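Local coordinates for protein signal recognition particle receptor FtsY (Sulfolobus acidocaldarius, PDB 5L3S) that is the receptor of the signal recognition particle, an SRP54-type protein with a helical bundle domain joined to a P-loop NTPase domain, at residues K75-Q86 against F285-F295. Numbering follows the deposited sequence.
Sequences KKSITEILTKNQ and FSPDWFVERIF
Leu82 and Ile78, one turn apart on the same face of helix 66-85, both pack on Phe290 of the C-terminal helix 287-295, and Ile78 also meets Val291, joining the helical bundle domain to the P-loop NTPase domain of this SRP54-type protein. Over residues 75-85 and 287-295 the axes run roughly antiparallel, at 145°, and approach to 9.2 Å, and no direct hydrogen bond links the two segments. The two methyls of Leu82 part: CD1 lies 3.4 Å from Phe290 CD2, whereas CD2 turns to Phe285 CZ, and CB rests on Pro287 CB. Ile78 is divided in the same way. Its CG2, anti to the backbone N, reaches the edge of the Phe290 ring and Val291 CG2, while CD1, at the end of the other branch, meets the edge of the Phe295 ring 3.7 Å from CE1. That second ring is sandwiched, with Ile294 CG2 on one face and Lys75 on the other; the extended lysine chain slides past it, placing CG 4.2 Å from the ring centroid in a CH-pi contact. Beyond the segments, Phe295 also touches Leu30 and Gln33 of helix 20-36, and Phe290 packs on Ala259 and Leu260 of helix 258-266. Pro287 opens the C-terminal helix, its ring against Thr83 OG1 and the Gln86 amide, and Ser286 OG caps that helix by accepting from Trp289 N. On the flank, Thr79 OG1 donates to Lys75 O with chi1 at -57°, which also sets the hydroxyl against Val291 CG2. A water bridges this flank, donating to Thr79 OG1 at 2.8 Å and to Asp288 OD1 at 2.9 Å.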
loop_
_atom_site.group_PDB
_atom_site.type_symbol
_atom_site.label_atom_id
_atom_site.label_comp_id
_atom_site.label_asym_id
_atom_site.label_seq_id
_atom_site.Cartn_x
_atom_site.Cartn_y
_atom_site.Cartn_z
ATOM N N LYS B 75 -4.524 15.586 21.448
ATOM C CA LYS B 75 -3.327 15.988 20.718
ATOM C C LYS B 75 -2.101 15.837 21.603
ATOM O O LYS B 75 -1.047 15.395 21.152
ATOM C CB LYS B 75 -3.426 17.438 20.246
ATOM C CG LYS B 75 -4.467 17.699 19.172
ATOM C CD LYS B 75 -4.333 19.138 18.687
ATOM C CE LYS B 75 -5.446 19.522 17.736
ATOM N NZ LYS B 75 -5.267 20.922 17.251
ATOM N N LYS B 76 -2.252 16.217 22.869
ATOM C CA LYS B 76 -1.180 16.113 23.846
ATOM C C LYS B 76 -0.837 14.655 24.163
ATOM O O LYS B 76 0.336 14.308 24.289
ATOM C CB LYS B 76 -1.553 16.889 25.113
ATOM C CG LYS B 76 -0.645 16.654 26.313
ATOM C CD LYS B 76 0.786 17.108 26.053
ATOM C CE LYS B 76 1.627 16.999 27.321
ATOM N NZ LYS B 76 3.064 17.325 27.101
ATOM N N SER B 77 -1.848 13.793 24.266
ATOM C CA SER B 77 -1.595 12.370 24.524
ATOM C C SER B 77 -0.914 11.678 23.339
ATOM O O SER B 77 -0.009 10.862 23.523
ATOM C CB SER B 77 -2.877 11.625 24.893
ATOM O OG SER B 77 -3.373 12.069 26.150
ATOM N N ILE B 78 -1.359 11.999 22.131
ATOM C CA ILE B 78 -0.736 11.452 20.935
ATOM C C ILE B 78 0.724 11.910 20.843
ATOM O O ILE B 78 1.619 11.109 20.539
ATOM C CB ILE B 78 -1.520 11.826 19.661
ATOM C CG1 ILE B 78 -2.918 11.204 19.700
ATOM C CG2 ILE B 78 -0.782 11.348 18.402
ATOM C CD1 ILE B 78 -3.776 11.542 18.489
ATOM N N THR B 79 0.967 13.188 21.139
ATOM C CA THR B 79 2.325 13.729 21.077
ATOM C C THR B 79 3.246 13.009 22.067
ATOM O O THR B 79 4.392 12.697 21.751
ATOM C CB THR B 79 2.359 15.256 21.334
ATOM O OG1 THR B 79 1.511 15.922 20.387
ATOM C CG2 THR B 79 3.777 15.796 21.184
ATOM N N GLU B 80 2.726 12.727 23.255
ATOM C CA GLU B 80 3.489 12.010 24.272
ATOM C C GLU B 80 3.751 10.545 23.911
ATOM O O GLU B 80 4.830 10.026 24.189
ATOM C CB GLU B 80 2.809 12.128 25.638
ATOM C CG GLU B 80 2.960 13.508 26.263
ATOM C CD GLU B 80 2.236 13.644 27.589
ATOM O OE1 GLU B 80 2.848 14.160 28.547
ATOM O OE2 GLU B 80 1.053 13.252 27.671
ATOM N N ILE B 81 2.768 9.886 23.295
ATOM C CA ILE B 81 2.925 8.493 22.871
ATOM C C ILE B 81 4.040 8.352 21.833
ATOM O O ILE B 81 4.815 7.397 21.864
ATOM C CB ILE B 81 1.623 7.924 22.277
ATOM C CG1 ILE B 81 0.568 7.749 23.367
ATOM C CG2 ILE B 81 1.874 6.587 21.629
ATOM C CD1 ILE B 81 0.936 6.709 24.406
ATOM N N LEU B 82 4.111 9.316 20.922
ATOM C CA LEU B 82 5.118 9.317 19.871
ATOM C C LEU B 82 6.487 9.792 20.365
ATOM O O LEU B 82 7.519 9.237 19.990
ATOM C CB LEU B 82 4.646 10.188 18.714
ATOM C CG LEU B 82 3.380 9.674 18.023
ATOM C CD1 LEU B 82 2.806 10.748 17.130
ATOM C CD2 LEU B 82 3.685 8.412 17.205
ATOM N N THR B 83 6.493 10.826 21.201
ATOM C CA THR B 83 7.739 11.388 21.732
ATOM C C THR B 83 8.494 10.382 22.606
ATOM O O THR B 83 9.722 10.303 22.559
ATOM C CB THR B 83 7.474 12.695 22.503
ATOM O OG1 THR B 83 6.897 13.657 21.612
ATOM C CG2 THR B 83 8.768 13.274 23.088
ATOM N N LYS B 84 7.751 9.591 23.373
ATOM C CA LYS B 84 8.346 8.585 24.252
ATOM C C LYS B 84 9.004 7.441 23.472
ATOM O O LYS B 84 9.956 6.817 23.949
ATOM C CB LYS B 84 7.287 8.031 25.209
ATOM C CG LYS B 84 7.812 7.022 26.209
ATOM C CD LYS B 84 6.691 6.422 27.050
ATOM C CE LYS B 84 7.244 5.401 28.035
ATOM N NZ LYS B 84 6.171 4.756 28.840
ATOM N N ASN B 85 8.505 7.172 22.270
ATOM C CA ASN B 85 9.039 6.083 21.442
ATOM C C ASN B 85 10.242 6.436 20.571
ATOM O O ASN B 85 10.892 5.548 20.011
ATOM C CB ASN B 85 7.936 5.468 20.583
ATOM C CG ASN B 85 7.212 4.366 21.301
ATOM O OD1 ASN B 85 7.760 3.283 21.490
ATOM N ND2 ASN B 85 5.986 4.639 21.738
ATOM N N GLN B 86 10.525 7.727 20.450
ATOM C CA GLN B 86 11.682 8.201 19.697
ATOM C C GLN B 86 12.990 7.640 20.246
ATOM O O GLN B 86 13.171 7.519 21.460
ATOM C CB GLN B 86 11.749 9.728 19.733
ATOM C CG GLN B 86 10.825 10.425 18.762
ATOM C CD GLN B 86 11.016 11.926 18.775
ATOM O OE1 GLN B 86 11.033 12.553 19.835
ATOM N NE2 GLN B 86 11.176 12.513 17.592
ATOM N N PHE B 285 10.926 11.846 10.975
ATOM C CA PHE B 285 9.604 11.823 11.598
ATOM C C PHE B 285 9.632 12.654 12.864
ATOM O O PHE B 285 10.539 12.521 13.689
ATOM C CB PHE B 285 9.194 10.390 11.944
ATOM C CG PHE B 285 7.833 10.282 12.604
ATOM C CD1 PHE B 285 6.685 10.158 11.839
ATOM C CD2 PHE B 285 7.711 10.301 13.990
ATOM C CE1 PHE B 285 5.439 10.059 12.440
ATOM C CE2 PHE B 285 6.473 10.204 14.595
ATOM C CZ PHE B 285 5.334 10.077 13.811
ATOM N N SER B 286 8.635 13.516 13.016
ATOM C CA SER B 286 8.495 14.300 14.233
ATOM C C SER B 286 7.057 14.193 14.729
ATOM O O SER B 286 6.120 14.329 13.942
ATOM C CB SER B 286 8.875 15.756 13.972
ATOM O OG SER B 286 7.782 16.621 14.182
ATOM N N PRO B 287 6.881 13.919 16.030
ATOM C CA PRO B 287 5.545 13.830 16.634
ATOM C C PRO B 287 4.681 15.053 16.323
ATOM O O PRO B 287 3.532 14.901 15.905
ATOM C CB PRO B 287 5.852 13.759 18.126
ATOM C CG PRO B 287 7.191 13.074 18.178
ATOM C CD PRO B 287 7.947 13.603 16.999
ATOM N N ASP B 288 5.242 16.242 16.496
ATOM C CA ASP B 288 4.521 17.488 16.242
ATOM C C ASP B 288 4.015 17.567 14.807
ATOM O O ASP B 288 2.888 17.999 14.554
ATOM C CB ASP B 288 5.419 18.689 16.523
ATOM C CG ASP B 288 5.687 18.886 18.001
ATOM O OD1 ASP B 288 4.941 18.317 18.829
ATOM O OD2 ASP B 288 6.637 19.624 18.332
ATOM N N TRP B 289 4.866 17.156 13.872
ATOM C CA TRP B 289 4.528 17.161 12.456
ATOM C C TRP B 289 3.355 16.216 12.171
ATOM O O TRP B 289 2.435 16.554 11.422
ATOM C CB TRP B 289 5.757 16.757 11.640
ATOM C CG TRP B 289 5.582 16.849 10.161
ATOM C CD1 TRP B 289 5.925 17.898 9.361
ATOM C CD2 TRP B 289 5.038 15.845 9.295
ATOM N NE1 TRP B 289 5.627 17.612 8.050
ATOM C CE2 TRP B 289 5.082 16.357 7.982
ATOM C CE3 TRP B 289 4.518 14.564 9.502
ATOM C CZ2 TRP B 289 4.622 15.638 6.884
ATOM C CZ3 TRP B 289 4.052 13.855 8.410
ATOM C CH2 TRP B 289 4.121 14.387 7.117
ATOM N N PHE B 290 3.396 15.039 12.785
ATOM C CA PHE B 290 2.351 14.026 12.634
ATOM C C PHE B 290 1.001 14.514 13.169
ATOM O O PHE B 290 -0.044 14.336 12.531
ATOM C CB PHE B 290 2.766 12.744 13.368
ATOM C CG PHE B 290 1.689 11.695 13.428
ATOM C CD1 PHE B 290 1.550 10.764 12.405
ATOM C CD2 PHE B 290 0.814 11.635 14.507
ATOM C CE1 PHE B 290 0.561 9.797 12.460
ATOM C CE2 PHE B 290 -0.175 10.671 14.563
ATOM C CZ PHE B 290 -0.290 9.743 13.541
ATOM N N VAL B 291 1.030 15.109 14.352
ATOM C CA VAL B 291 -0.183 15.604 14.994
ATOM C C VAL B 291 -0.820 16.733 14.185
ATOM O O VAL B 291 -2.047 16.820 14.065
ATOM C CB VAL B 291 0.104 16.062 16.451
ATOM C CG1 VAL B 291 -1.046 16.863 17.010
ATOM C CG2 VAL B 291 0.397 14.858 17.328
ATOM N N GLU B 292 0.016 17.596 13.621
ATOM C CA GLU B 292 -0.496 18.673 12.781
ATOM C C GLU B 292 -1.127 18.129 11.501
ATOM O O GLU B 292 -2.184 18.597 11.082
ATOM C CB GLU B 292 0.593 19.702 12.472
ATOM C CG GLU B 292 0.878 20.622 13.662
ATOM C CD GLU B 292 -0.382 21.306 14.193
ATOM O OE1 GLU B 292 -1.047 22.016 13.406
ATOM O OE2 GLU B 292 -0.710 21.130 15.390
ATOM N N ARG B 293 -0.494 17.124 10.908
ATOM C CA ARG B 293 -1.008 16.527 9.665
ATOM C C ARG B 293 -2.419 15.987 9.884
ATOM O O ARG B 293 -3.353 16.316 9.149
ATOM C CB ARG B 293 -0.099 15.401 9.212
ATOM C CG ARG B 293 -0.496 14.764 7.872
ATOM C CD ARG B 293 0.679 13.994 7.299
ATOM N NE ARG B 293 0.421 13.431 5.974
ATOM C CZ ARG B 293 0.588 14.091 4.831
ATOM N NH1 ARG B 293 0.997 15.356 4.835
ATOM N NH2 ARG B 293 0.330 13.490 3.679
ATOM N N ILE B 294 -2.559 15.183 10.932
ATOM C CA ILE B 294 -3.825 14.552 11.272
ATOM C C ILE B 294 -4.927 15.534 11.657
ATOM O O ILE B 294 -6.048 15.435 11.160
ATOM C CB ILE B 294 -3.635 13.513 12.391
ATOM C CG1 ILE B 294 -2.899 12.294 11.832
ATOM C CG2 ILE B 294 -4.982 13.134 13.020
ATOM C CD1 ILE B 294 -3.231 11.004 12.528
ATOM N N PHE B 295 -4.617 16.482 12.537
ATOM C CA PHE B 295 -5.639 17.405 13.032
ATOM C C PHE B 295 -5.693 18.737 12.287
ATOM O O PHE B 295 -6.364 19.674 12.726
ATOM C CB PHE B 295 -5.486 17.630 14.541
ATOM C CG PHE B 295 -5.728 16.397 15.355
ATOM C CD1 PHE B 295 -4.678 15.578 15.729
ATOM C CD2 PHE B 295 -7.012 16.040 15.727
ATOM C CE1 PHE B 295 -4.905 14.434 16.469
ATOM C CE2 PHE B 295 -7.242 14.898 16.468
ATOM C CZ PHE B 295 -6.192 14.096 16.838
HETATM O O HOH W 1 2.019 18.204 18.929
#